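Local coordinates for acetyltransferase (PDB 1Y9W), which probably transfers an acetyl group to an acceptor, as other GNAT-family acetyltransferases do, at residues A[83-88]-A[110-115]; A[53-58]-A[64-69]; A[40-45]-A[89-94]. All coordinates share one frame; numbering follows the deposited sequence.

Contact 1: residues A[83-88]-A[110-115]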
ATOM      1  N   GLN A  83       2.201  19.860  12.453  1.00 24.26           N
ATOM      2  CA  GLN A  83       1.306  20.824  11.827  1.00 25.04           C
ATOM      3  C   GLN A  83       0.641  20.238  10.572  1.00 25.63           C
ATOM      4  O   GLN A  83      -0.570  20.390  10.352  1.00 24.82           O
ATOM      5  CB  GLN A  83       2.127  22.052  11.447  1.00 28.68           C
ATOM      6  CG  GLN A  83       1.443  23.386  11.611  1.00 35.57           C
ATOM      7  CD  GLN A  83       2.341  24.533  11.161  1.00 38.88           C
ATOM      8  OE1 GLN A  83       3.492  24.650  11.598  1.00 41.47           O
ATOM      9  NE2 GLN A  83       1.819  25.383  10.283  1.00 41.17           N
ATOM     10  N   LEU A  84       1.446  19.582   9.741  1.00 23.43           N
ATOM     11  CA  LEU A  84       0.960  18.976   8.509  1.00 22.84           C
ATOM     12  C   LEU A  84       0.026  17.808   8.787  1.00 21.75           C
ATOM     13  O   LEU A  84      -0.993  17.628   8.113  1.00 21.58           O
ATOM     14  CB  LEU A  84       2.147  18.502   7.668  1.00 21.45           C
ATOM     15  CG  LEU A  84       2.945  19.645   7.047  1.00 21.20           C
ATOM     16  CD1 LEU A  84       4.346  19.178   6.654  1.00 19.96           C
ATOM     17  CD2 LEU A  84       2.172  20.167   5.858  1.00 20.52           C
ATOM     18  N   LEU A  85       0.380  17.007   9.780  1.00 22.30           N
ATOM     19  CA  LEU A  85      -0.428  15.853  10.133  1.00 22.78           C
ATOM     20  C   LEU A  85      -1.781  16.328  10.637  1.00 23.50           C
ATOM     21  O   LEU A  85      -2.817  15.870  10.174  1.00 23.26           O
ATOM     22  CB  LEU A  85       0.276  15.037  11.216  1.00 23.47           C
ATOM     23  CG  LEU A  85      -0.358  13.705  11.598  1.00 22.00           C
ATOM     24  CD1 LEU A  85      -0.433  12.807  10.374  1.00 22.81           C
ATOM     25  CD2 LEU A  85       0.472  13.054  12.687  1.00 23.41           C
ATOM     26  N   HIS A  86      -1.765  17.254  11.586  1.00 24.35           N
ATOM     27  CA  HIS A  86      -3.005  17.778  12.134  1.00 27.83           C
ATOM     28  C   HIS A  86      -3.870  18.368  11.024  1.00 28.30           C
ATOM     29  O   HIS A  86      -5.082  18.144  10.964  1.00 28.19           O
ATOM     30  CB  HIS A  86      -2.708  18.856  13.173  1.00 30.76           C
ATOM     31  CG  HIS A  86      -3.932  19.565  13.666  1.00 36.15           C
ATOM     32  ND1 HIS A  86      -4.880  18.953  14.461  1.00 37.40           N
ATOM     33  CD2 HIS A  86      -4.390  20.819  13.432  1.00 37.44           C
ATOM     34  CE1 HIS A  86      -5.868  19.799  14.693  1.00 39.04           C
ATOM     35  NE2 HIS A  86      -5.597  20.939  14.079  1.00 38.27           N
ATOM     36  N   GLU A  87      -3.229  19.113  10.134  1.00 28.84           N
ATOM     37  CA  GLU A  87      -3.917  19.757   9.033  1.00 29.51           C
ATOM     38  C   GLU A  87      -4.531  18.791   8.032  1.00 28.92           C
ATOM     39  O   GLU A  87      -5.646  19.006   7.551  1.00 28.77           O
ATOM     40  CB  GLU A  87      -2.959  20.682   8.290  1.00 32.84           C
ATOM     41  CG  GLU A  87      -3.674  21.688   7.415  1.00 39.03           C
ATOM     42  CD  GLU A  87      -3.670  23.083   8.020  1.00 43.43           C
ATOM     43  OE1 GLU A  87      -3.937  23.210   9.240  1.00 44.96           O
ATOM     44  OE2 GLU A  87      -3.404  24.054   7.270  1.00 45.64           O
ATOM     45  N   ILE A  88      -3.818  17.725   7.692  1.00 26.11           N
ATOM     46  CA  ILE A  88      -4.396  16.826   6.719  1.00 24.08           C
ATOM     47  C   ILE A  88      -5.480  15.958   7.348  1.00 24.03           C
ATOM     48  O   ILE A  88      -6.379  15.499   6.650  1.00 25.20           O
ATOM     49  CB  ILE A  88      -3.325  15.966   6.017  1.00 23.34           C
ATOM     50  CG1 ILE A  88      -3.883  15.479   4.668  1.00 21.27           C
ATOM     51  CG2 ILE A  88      -2.898  14.821   6.918  1.00 22.31           C
ATOM     52  CD1 ILE A  88      -2.888  14.753   3.776  1.00 21.57           C
ATOM     53  N   PRO A 110       8.487   5.984  13.945  1.00 26.27           N
ATOM     54  CA  PRO A 110       7.106   5.565  14.228  1.00 26.34           C
ATOM     55  C   PRO A 110       6.555   6.125  15.548  1.00 28.29           C
ATOM     56  O   PRO A 110       5.340   6.200  15.739  1.00 28.30           O
ATOM     57  CB  PRO A 110       7.196   4.041  14.227  1.00 25.77           C
ATOM     58  CG  PRO A 110       8.619   3.779  14.607  1.00 26.43           C
ATOM     59  CD  PRO A 110       9.370   4.814  13.814  1.00 25.80           C
ATOM     60  N   GLU A 111       7.443   6.522  16.458  1.00 28.22           N
ATOM     61  CA  GLU A 111       6.999   7.086  17.728  1.00 28.73           C
ATOM     62  C   GLU A 111       6.393   8.468  17.487  1.00 27.36           C
ATOM     63  O   GLU A 111       5.687   9.001  18.333  1.00 28.08           O
ATOM     64  CB  GLU A 111       8.159   7.165  18.740  1.00 30.86           C
ATOM     65  CG  GLU A 111       9.331   8.065  18.365  1.00 35.24           C
ATOM     66  CD  GLU A 111      10.074   7.602  17.119  1.00 37.81           C
ATOM     67  OE1 GLU A 111      10.345   6.390  16.986  1.00 37.62           O
ATOM     68  OE2 GLU A 111      10.401   8.462  16.274  1.00 42.37           O
ATOM     69  N   PHE A 112       6.663   9.045  16.324  1.00 25.16           N
ATOM     70  CA  PHE A 112       6.095  10.340  15.993  1.00 24.01           C
ATOM     71  C   PHE A 112       4.583  10.163  15.920  1.00 23.59           C
ATOM     72  O   PHE A 112       3.824  10.926  16.510  1.00 23.70           O
ATOM     73  CB  PHE A 112       6.611  10.820  14.636  1.00 23.39           C
ATOM     74  CG  PHE A 112       5.898  12.033  14.109  1.00 23.10           C
ATOM     75  CD1 PHE A 112       6.209  13.304  14.582  1.00 23.88           C
ATOM     76  CD2 PHE A 112       4.900  11.902  13.140  1.00 23.61           C
ATOM     77  CE1 PHE A 112       5.539  14.430  14.093  1.00 23.30           C
ATOM     78  CE2 PHE A 112       4.225  13.017  12.645  1.00 21.76           C
ATOM     79  CZ  PHE A 112       4.545  14.283  13.123  1.00 21.93           C
ATOM     80  N   TYR A 113       4.158   9.143  15.183  1.00 22.76           N
ATOM     81  CA  TYR A 113       2.741   8.846  15.003  1.00 22.62           C
ATOM     82  C   TYR A 113       2.093   8.318  16.276  1.00 22.73           C
ATOM     83  O   TYR A 113       0.924   8.592  16.548  1.00 22.83           O
ATOM     84  CB  TYR A 113       2.581   7.835  13.874  1.00 21.50           C
ATOM     85  CG  TYR A 113       3.173   8.332  12.581  1.00 20.79           C
ATOM     86  CD1 TYR A 113       2.546   9.335  11.849  1.00 21.12           C
ATOM     87  CD2 TYR A 113       4.375   7.825  12.108  1.00 19.57           C
ATOM     88  CE1 TYR A 113       3.107   9.818  10.674  1.00 21.19           C
ATOM     89  CE2 TYR A 113       4.943   8.298  10.936  1.00 19.90           C
ATOM     90  CZ  TYR A 113       4.305   9.294  10.220  1.00 21.59           C
ATOM     91  OH  TYR A 113       4.852   9.743   9.032  1.00 23.31           O
ATOM     92  N   LYS A 114       2.866   7.556  17.042  1.00 22.87           N
ATOM     93  CA  LYS A 114       2.407   6.984  18.298  1.00 26.09           C
ATOM     94  C   LYS A 114       2.078   8.153  19.225  1.00 26.30           C
ATOM     95  O   LYS A 114       1.070   8.153  19.927  1.00 26.84           O
ATOM     96  CB  LYS A 114       3.533   6.119  18.886  1.00 28.87           C
ATOM     97  CG  LYS A 114       3.126   5.134  19.974  1.00 32.43           C
ATOM     98  CD  LYS A 114       2.883   5.829  21.289  1.00 35.98           C
ATOM     99  CE  LYS A 114       2.587   4.832  22.400  1.00 38.79           C
ATOM    100  NZ  LYS A 114       2.378   5.537  23.709  1.00 41.24           N
ATOM    101  N   LYS A 115       2.942   9.157  19.192  1.00 26.50           N
ATOM    102  CA  LYS A 115       2.803  10.358  20.006  1.00 28.06           C
ATOM    103  C   LYS A 115       1.620  11.204  19.536  1.00 27.68           C
ATOM    104  O   LYS A 115       1.121  12.053  20.268  1.00 28.16           O
ATOM    105  CB  LYS A 115       4.106  11.164  19.922  1.00 30.75           C
ATOM    106  CG  LYS A 115       4.086  12.490  20.625  1.00 36.41           C
ATOM    107  CD  LYS A 115       5.318  13.308  20.264  1.00 40.46           C
ATOM    108  CE  LYS A 115       5.305  14.683  20.954  1.00 43.56           C
ATOM    109  NZ  LYS A 115       4.191  15.583  20.499  1.00 44.07           N
TER
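Leu-85 brings its CD2 methyl obliquely onto the ring of Phe-112, 3.8 Å from CE2. The same methyl lies more loosely, 4.3 Å, against CD1 of Tyr-113, so one leucine branch serves both rings and meets each obliquely. Leu-85 and Phe-112 reach across from opposite directions. Each has its CG swung away from its own backbone N (chi1 -173° for Leu-85, 170° for Phe-112), which carries both side chains out from their helices toward each other. The two aromatic neighbours are turned against each other: Phe-112 presents an edge to Tyr-113, its CD2 standing 3.6 Å above the tyrosine plane over the ring centre, and CE1 of Tyr-113 lies in the phenylalanine plane, so the CD2 methyl of Leu-85 meets two rings already packed on each other. No hydrogen bond spans the helices, whose nearest CA atoms, those of Leu-85 and Tyr-113, are 9.1 Å apart. Leu-85 also packs on Ile-66, while Tyr-113 touches Leu-69 and Leu-102. Such packing of the helix after the central hairpin (80-94) beside the short helix after the next strand (110-115), both over the sheet, is characteristic of the GNAT acetyltransferase fold.

Contact 2: residues A[53-58]-A[64-69]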
ATOM      1  N   GLY A  53       8.511  21.268   4.019  1.00 16.44           N
ATOM      2  CA  GLY A  53       7.852  20.078   4.512  1.00 15.28           C
ATOM      3  C   GLY A  53       6.596  19.805   3.717  1.00 17.01           C
ATOM      4  O   GLY A  53       6.109  20.680   3.006  1.00 17.11           O
ATOM      5  N   GLY A  54       6.071  18.589   3.823  1.00 17.51           N
ATOM      6  CA  GLY A  54       4.859  18.255   3.097  1.00 16.58           C
ATOM      7  C   GLY A  54       4.314  16.902   3.494  1.00 18.85           C
ATOM      8  O   GLY A  54       4.994  16.115   4.164  1.00 20.11           O
ATOM      9  N   VAL A  55       3.079  16.631   3.088  1.00 17.30           N
ATOM     10  CA  VAL A  55       2.431  15.362   3.388  1.00 17.38           C
ATOM     11  C   VAL A  55       1.484  15.047   2.242  1.00 17.03           C
ATOM     12  O   VAL A  55       0.831  15.943   1.705  1.00 17.80           O
ATOM     13  CB  VAL A  55       1.633  15.436   4.723  1.00 16.93           C
ATOM     14  CG1 VAL A  55       0.531  16.491   4.620  1.00 15.51           C
ATOM     15  CG2 VAL A  55       1.054  14.061   5.067  1.00 17.65           C
ATOM     16  N   THR A  56       1.430  13.781   1.848  1.00 16.66           N
ATOM     17  CA  THR A  56       0.545  13.368   0.766  1.00 18.34           C
ATOM     18  C   THR A  56      -0.193  12.110   1.193  1.00 17.75           C
ATOM     19  O   THR A  56       0.337  11.293   1.950  1.00 19.37           O
ATOM     20  CB  THR A  56       1.321  13.058  -0.542  1.00 19.87           C
ATOM     21  OG1 THR A  56       2.013  11.808  -0.406  1.00 22.96           O
ATOM     22  CG2 THR A  56       2.342  14.162  -0.837  1.00 20.40           C
ATOM     23  N   GLY A  57      -1.418  11.960   0.707  1.00 17.25           N
ATOM     24  CA  GLY A  57      -2.213  10.793   1.039  1.00 18.48           C
ATOM     25  C   GLY A  57      -3.284  10.616  -0.013  1.00 19.72           C
ATOM     26  O   GLY A  57      -3.414  11.457  -0.908  1.00 18.24           O
ATOM     27  N   THR A  58      -4.031   9.521   0.068  1.00 20.88           N
ATOM     28  CA  THR A  58      -5.107   9.281  -0.889  1.00 24.34           C
ATOM     29  C   THR A  58      -6.326   8.830  -0.098  1.00 24.69           C
ATOM     30  O   THR A  58      -6.196   8.114   0.905  1.00 24.97           O
ATOM     31  CB  THR A  58      -4.759   8.189  -1.933  1.00 24.52           C
ATOM     32  OG1 THR A  58      -5.017   6.904  -1.373  1.00 30.53           O
ATOM     33  CG2 THR A  58      -3.290   8.262  -2.348  1.00 24.54           C
ATOM     34  N   LEU A  64      -8.524   8.010   4.984  1.00 18.80           N
ATOM     35  CA  LEU A  64      -7.323   8.651   4.482  1.00 18.70           C
ATOM     36  C   LEU A  64      -6.099   7.782   4.764  1.00 19.45           C
ATOM     37  O   LEU A  64      -5.869   7.361   5.900  1.00 19.91           O
ATOM     38  CB  LEU A  64      -7.113  10.010   5.151  1.00 16.20           C
ATOM     39  CG  LEU A  64      -5.714  10.593   4.909  1.00 16.75           C
ATOM     40  CD1 LEU A  64      -5.532  10.901   3.432  1.00 15.60           C
ATOM     41  CD2 LEU A  64      -5.510  11.844   5.751  1.00 14.52           C
ATOM     42  N   HIS A  65      -5.323   7.484   3.730  1.00 19.06           N
ATOM     43  CA  HIS A  65      -4.108   6.723   3.948  1.00 18.41           C
ATOM     44  C   HIS A  65      -2.993   7.706   3.683  1.00 17.87           C
ATOM     45  O   HIS A  65      -2.920   8.278   2.595  1.00 16.79           O
ATOM     46  CB  HIS A  65      -3.979   5.534   2.992  1.00 19.45           C
ATOM     47  CG  HIS A  65      -2.692   4.783   3.161  1.00 22.25           C
ATOM     48  ND1 HIS A  65      -1.513   5.182   2.567  1.00 23.84           N
ATOM     49  CD2 HIS A  65      -2.378   3.714   3.932  1.00 23.75           C
ATOM     50  CE1 HIS A  65      -0.529   4.394   2.966  1.00 23.98           C
ATOM     51  NE2 HIS A  65      -1.027   3.494   3.795  1.00 24.30           N
ATOM     52  N   ILE A  66      -2.150   7.934   4.682  1.00 16.68           N
ATOM     53  CA  ILE A  66      -1.040   8.857   4.513  1.00 18.14           C
ATOM     54  C   ILE A  66       0.117   8.109   3.864  1.00 18.22           C
ATOM     55  O   ILE A  66       0.670   7.178   4.441  1.00 18.32           O
ATOM     56  CB  ILE A  66      -0.598   9.456   5.857  1.00 18.59           C
ATOM     57  CG1 ILE A  66      -1.756  10.255   6.463  1.00 16.96           C
ATOM     58  CG2 ILE A  66       0.612  10.368   5.647  1.00 19.05           C
ATOM     59  CD1 ILE A  66      -1.443  10.859   7.802  1.00 18.32           C
ATOM     60  N   ASP A  67       0.467   8.534   2.653  1.00 19.20           N
ATOM     61  CA  ASP A  67       1.524   7.906   1.866  1.00 19.21           C
ATOM     62  C   ASP A  67       2.920   8.372   2.212  1.00 19.70           C
ATOM     63  O   ASP A  67       3.833   7.566   2.372  1.00 20.06           O
ATOM     64  CB  ASP A  67       1.269   8.161   0.384  1.00 19.90           C
ATOM     65  CG  ASP A  67      -0.102   7.691  -0.056  1.00 21.85           C
ATOM     66  OD1 ASP A  67      -0.465   6.540   0.261  1.00 22.63           O
ATOM     67  OD2 ASP A  67      -0.818   8.467  -0.721  1.00 24.34           O
ATOM     68  N   PHE A  68       3.091   9.684   2.309  1.00 20.18           N
ATOM     69  CA  PHE A  68       4.395  10.239   2.635  1.00 19.66           C
ATOM     70  C   PHE A  68       4.298  11.517   3.456  1.00 20.97           C
ATOM     71  O   PHE A  68       3.426  12.362   3.236  1.00 20.70           O
ATOM     72  CB  PHE A  68       5.168  10.537   1.351  1.00 17.74           C
ATOM     73  CG  PHE A  68       5.409   9.333   0.503  1.00 16.87           C
ATOM     74  CD1 PHE A  68       6.482   8.496   0.757  1.00 14.74           C
ATOM     75  CD2 PHE A  68       4.541   9.021  -0.535  1.00 17.36           C
ATOM     76  CE1 PHE A  68       6.695   7.364  -0.006  1.00 16.18           C
ATOM     77  CE2 PHE A  68       4.740   7.891  -1.306  1.00 17.70           C
ATOM     78  CZ  PHE A  68       5.824   7.057  -1.040  1.00 16.87           C
ATOM     79  N   LEU A  69       5.206  11.643   4.412  1.00 21.63           N
ATOM     80  CA  LEU A  69       5.278  12.831   5.245  1.00 23.11           C
ATOM     81  C   LEU A  69       6.755  13.146   5.403  1.00 23.35           C
ATOM     82  O   LEU A  69       7.536  12.318   5.880  1.00 22.36           O
ATOM     83  CB  LEU A  69       4.637  12.586   6.609  1.00 23.93           C
ATOM     84  CG  LEU A  69       4.492  13.860   7.435  1.00 24.73           C
ATOM     85  CD1 LEU A  69       3.402  13.676   8.459  1.00 28.06           C
ATOM     86  CD2 LEU A  69       5.811  14.196   8.097  1.00 28.82           C
TER
HETATM   87  O   HOH W   1       0.148  10.173  -2.505  1.00 29.40           O
HETATM   88  O   HOH W   2      -2.758   4.907  -0.701  1.00 31.21           O
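Phe-68 turns its ring edge, at CD2, to the hydroxyl of Thr-56, whose OG1 lies in the ring plane 3.8 Å away. The other flat group, the imidazole of His-65, is also engaged at its edge, where the carboxylate of Asp-67 lies; ND1 donates to OD1 of Asp-67 from above the carboxylate plane, at 2.9 Å. The carboxylate belongs to a classic beta bulge: Asp-67 and Phe-68 both face Thr-56, and Thr-56 O accepts two backbone bonds, from Asp-67 N at 2.9 Å, bent to 138° at the hydrogen, and from Phe-68 N at 3.2 Å. Thr-56 N in turn donates to Phe-68 O at 2.8 Å, completing the hydrogen-bonded pair. Asp-67 has helix-like backbone angles, unlike its extended neighbours. Two waters tie its carboxylate across the strands, one donating a hydrogen bond to OD2 and bonding Thr-56 OG1, the other donating to OD1 and bonding Thr-58 OG1. Beyond the bulge Thr-58 and His-65 form a hydrogen-bonded pair, and Gly-57 fits closely, its CA 3.0 Å from His-65 O. On the reverse face Val-55 CG2 rests on Ile-66 CG2 (3.8 Å) and on Leu-69 CD1 (4.1 Å). That apolar face lies under helix 80-94, where Leu-84, Leu-85 and Ile-88 meet it, and strands 38-45 and 99-105 flank the hairpin; on the face of Thr-56 and Phe-68, Gly-14 and Lys-18 of the second subunit pack against them.

Contact 3: residues A[40-45]-A[89-94]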
ATOM      1  N   VAL A  40      -4.611  13.867  -1.916  1.00 31.77           N
ATOM      2  CA  VAL A  40      -4.537  15.127  -1.200  1.00 31.35           C
ATOM      3  C   VAL A  40      -3.107  15.331  -0.730  1.00 31.09           C
ATOM      4  O   VAL A  40      -2.424  14.370  -0.370  1.00 32.29           O
ATOM      5  CB  VAL A  40      -5.472  15.125   0.018  1.00 32.33           C
ATOM      6  CG1 VAL A  40      -5.136  13.962   0.914  1.00 32.88           C
ATOM      7  CG2 VAL A  40      -5.330  16.435   0.786  1.00 34.40           C
ATOM      8  N   SER A  41      -2.642  16.575  -0.752  1.00 29.47           N
ATOM      9  CA  SER A  41      -1.290  16.866  -0.299  1.00 28.66           C
ATOM     10  C   SER A  41      -1.179  18.301   0.167  1.00 27.84           C
ATOM     11  O   SER A  41      -1.810  19.204  -0.385  1.00 27.26           O
ATOM     12  CB  SER A  41      -0.264  16.610  -1.408  1.00 28.59           C
ATOM     13  OG  SER A  41      -0.215  17.675  -2.335  1.00 30.25           O
ATOM     14  N   LEU A  42      -0.375  18.496   1.202  1.00 25.68           N
ATOM     15  CA  LEU A  42      -0.149  19.814   1.763  1.00 23.24           C
ATOM     16  C   LEU A  42       1.343  20.067   1.791  1.00 23.13           C
ATOM     17  O   LEU A  42       2.131  19.149   2.024  1.00 22.91           O
ATOM     18  CB  LEU A  42      -0.698  19.892   3.191  1.00 23.63           C
ATOM     19  CG  LEU A  42      -2.215  19.801   3.354  1.00 24.92           C
ATOM     20  CD1 LEU A  42      -2.572  20.008   4.812  1.00 24.93           C
ATOM     21  CD2 LEU A  42      -2.893  20.859   2.499  1.00 25.81           C
ATOM     22  N   VAL A  43       1.736  21.309   1.540  1.00 21.67           N
ATOM     23  CA  VAL A  43       3.144  21.659   1.577  1.00 21.54           C
ATOM     24  C   VAL A  43       3.359  22.947   2.347  1.00 20.85           C
ATOM     25  O   VAL A  43       2.512  23.840   2.342  1.00 21.12           O
ATOM     26  CB  VAL A  43       3.753  21.846   0.152  1.00 21.10           C
ATOM     27  CG1 VAL A  43       3.832  20.511  -0.559  1.00 20.64           C
ATOM     28  CG2 VAL A  43       2.924  22.837  -0.655  1.00 20.52           C
ATOM     29  N   VAL A  44       4.485  23.016   3.039  1.00 19.64           N
ATOM     30  CA  VAL A  44       4.866  24.216   3.758  1.00 19.61           C
ATOM     31  C   VAL A  44       5.966  24.747   2.859  1.00 19.60           C
ATOM     32  O   VAL A  44       6.933  24.037   2.599  1.00 20.04           O
ATOM     33  CB  VAL A  44       5.467  23.898   5.127  1.00 18.67           C
ATOM     34  CG1 VAL A  44       6.135  25.136   5.694  1.00 20.53           C
ATOM     35  CG2 VAL A  44       4.378  23.400   6.068  1.00 20.78           C
ATOM     36  N   LYS A  45       5.823  25.971   2.364  1.00 19.32           N
ATOM     37  CA  LYS A  45       6.842  26.523   1.480  1.00 18.63           C
ATOM     38  C   LYS A  45       6.866  28.040   1.500  1.00 18.83           C
ATOM     39  O   LYS A  45       6.036  28.673   2.158  1.00 17.90           O
ATOM     40  CB  LYS A  45       6.596  26.044   0.055  1.00 18.68           C
ATOM     41  CG  LYS A  45       5.297  26.535  -0.540  1.00 19.68           C
ATOM     42  CD  LYS A  45       5.200  26.124  -1.997  1.00 25.39           C
ATOM     43  CE  LYS A  45       3.880  26.538  -2.605  1.00 26.91           C
ATOM     44  NZ  LYS A  45       3.750  26.108  -4.028  1.00 28.68           N
ATOM     45  N   GLU A  89      -5.421  15.747   8.660  1.00 24.72           N
ATOM     46  CA  GLU A  89      -6.464  14.952   9.320  1.00 26.09           C
ATOM     47  C   GLU A  89      -7.773  15.740   9.235  1.00 26.11           C
ATOM     48  O   GLU A  89      -8.837  15.182   8.952  1.00 25.09           O
ATOM     49  CB  GLU A  89      -6.119  14.698  10.789  1.00 26.66           C
ATOM     50  CG  GLU A  89      -4.730  14.137  10.998  1.00 30.15           C
ATOM     51  CD  GLU A  89      -4.478  13.690  12.420  1.00 32.47           C
ATOM     52  OE1 GLU A  89      -4.911  14.398  13.356  1.00 34.62           O
ATOM     53  OE2 GLU A  89      -3.833  12.632  12.601  1.00 32.46           O
ATOM     54  N   GLY A  90      -7.679  17.043   9.480  1.00 26.21           N
ATOM     55  CA  GLY A  90      -8.850  17.897   9.414  1.00 27.47           C
ATOM     56  C   GLY A  90      -9.504  17.821   8.046  1.00 28.20           C
ATOM     57  O   GLY A  90     -10.728  17.740   7.933  1.00 29.53           O
ATOM     58  N   ILE A  91      -8.690  17.842   6.997  1.00 26.83           N
ATOM     59  CA  ILE A  91      -9.219  17.767   5.647  1.00 26.88           C
ATOM     60  C   ILE A  91      -9.942  16.443   5.471  1.00 28.77           C
ATOM     61  O   ILE A  91     -10.991  16.373   4.822  1.00 29.80           O
ATOM     62  CB  ILE A  91      -8.096  17.858   4.591  1.00 26.14           C
ATOM     63  CG1 ILE A  91      -7.311  19.162   4.765  1.00 25.87           C
ATOM     64  CG2 ILE A  91      -8.692  17.783   3.201  1.00 25.27           C
ATOM     65  CD1 ILE A  91      -6.142  19.303   3.811  1.00 24.21           C
ATOM     66  N   ALA A  92      -9.377  15.389   6.053  1.00 28.99           N
ATOM     67  CA  ALA A  92      -9.962  14.060   5.955  1.00 30.38           C
ATOM     68  C   ALA A  92     -11.288  14.027   6.698  1.00 31.81           C
ATOM     69  O   ALA A  92     -12.280  13.507   6.192  1.00 31.22           O
ATOM     70  CB  ALA A  92      -9.012  13.023   6.544  1.00 29.49           C
ATOM     71  N   LYS A  93     -11.286  14.583   7.905  1.00 33.62           N
ATOM     72  CA  LYS A  93     -12.474  14.636   8.745  1.00 36.33           C
ATOM     73  C   LYS A  93     -13.585  15.404   8.028  1.00 36.78           C
ATOM     74  O   LYS A  93     -14.753  15.021   8.079  1.00 37.53           O
ATOM     75  CB  LYS A  93     -12.131  15.318  10.068  1.00 38.20           C
ATOM     76  CG  LYS A  93     -13.181  15.160  11.151  1.00 43.32           C
ATOM     77  CD  LYS A  93     -12.802  15.919  12.424  1.00 46.43           C
ATOM     78  CE  LYS A  93     -11.428  15.504  12.973  1.00 48.44           C
ATOM     79  NZ  LYS A  93     -10.274  16.059  12.195  1.00 47.56           N
ATOM     80  N   GLU A  94     -13.204  16.478   7.350  1.00 36.49           N
ATOM     81  CA  GLU A  94     -14.135  17.323   6.608  1.00 37.48           C
ATOM     82  C   GLU A  94     -14.763  16.637   5.388  1.00 36.38           C
ATOM     83  O   GLU A  94     -15.901  16.937   5.015  1.00 37.24           O
ATOM     84  CB  GLU A  94     -13.414  18.603   6.168  1.00 40.62           C
ATOM     85  CG  GLU A  94     -14.203  19.515   5.231  1.00 45.08           C
ATOM     86  CD  GLU A  94     -15.462  20.090   5.869  1.00 49.23           C
ATOM     87  OE1 GLU A  94     -15.375  20.604   7.010  1.00 51.33           O
ATOM     88  OE2 GLU A  94     -16.537  20.037   5.224  1.00 50.41           O
TER
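Val-40 starts the contact with CG2, which reaches CD1 of Ile-91 at a loose 4.2 Å. Ser-41 turns from the helix to the other face of the sheet, beside Thr-56. Leu-42 comes back toward the helix and makes the closer approach: its CD1 and CD2 both lie 3.8 Å from the Ile-91 CD1 methyl, which sits against the fork of the leucine. These two side chains meet tip to tip. Ile-91 spans the distance because its chain is fully stretched beyond CB, with CD1 trans to CA (chi2 177°), and so a single methyl from the helix takes up both strand residues. The backbones stay well apart, 8.7 Å between the CA atoms of Val-40 and Ile-91, and the contact is wholly apolar. From Leu-42 to Lys-45 the strand pairs antiparallel with a strand of the second subunit, continuing the sheet across the interface, and Lys-45 NZ forms a salt bridge with Glu-13 of that subunit. Along its other edge, strand 38-45 bonds to strand 51-60 through Val-40 with Gly-57 and Leu-42 with Val-55, while earlier turns of helix 80-94 lay Leu-84 and Ile-88 over the same apolar face.

Overall arrangement
After strand 5-8 and helix 11-27, strand 38-45 is the first contact segment, and contact 3 closes only at 89-94, in the C-terminal part of helix 80-94, across 43 residues. Contact 2, the hairpin 53-58/64-69, opens and closes entirely within that loop. Contact 1 opens at 83-88, just before contact 3 closes, and closes later at 110-115; contacts 1 and 3 therefore cross, sharing helix 80-94, whereas contacts 2 and 1 follow in series. The helix is the common element: Leu-84 packs against Gly-53 and Gly-54, and Glu-87 lies on Leu-42. Together the contacts tie three neighbouring strands to two helices, and all three adjoin the second subunit.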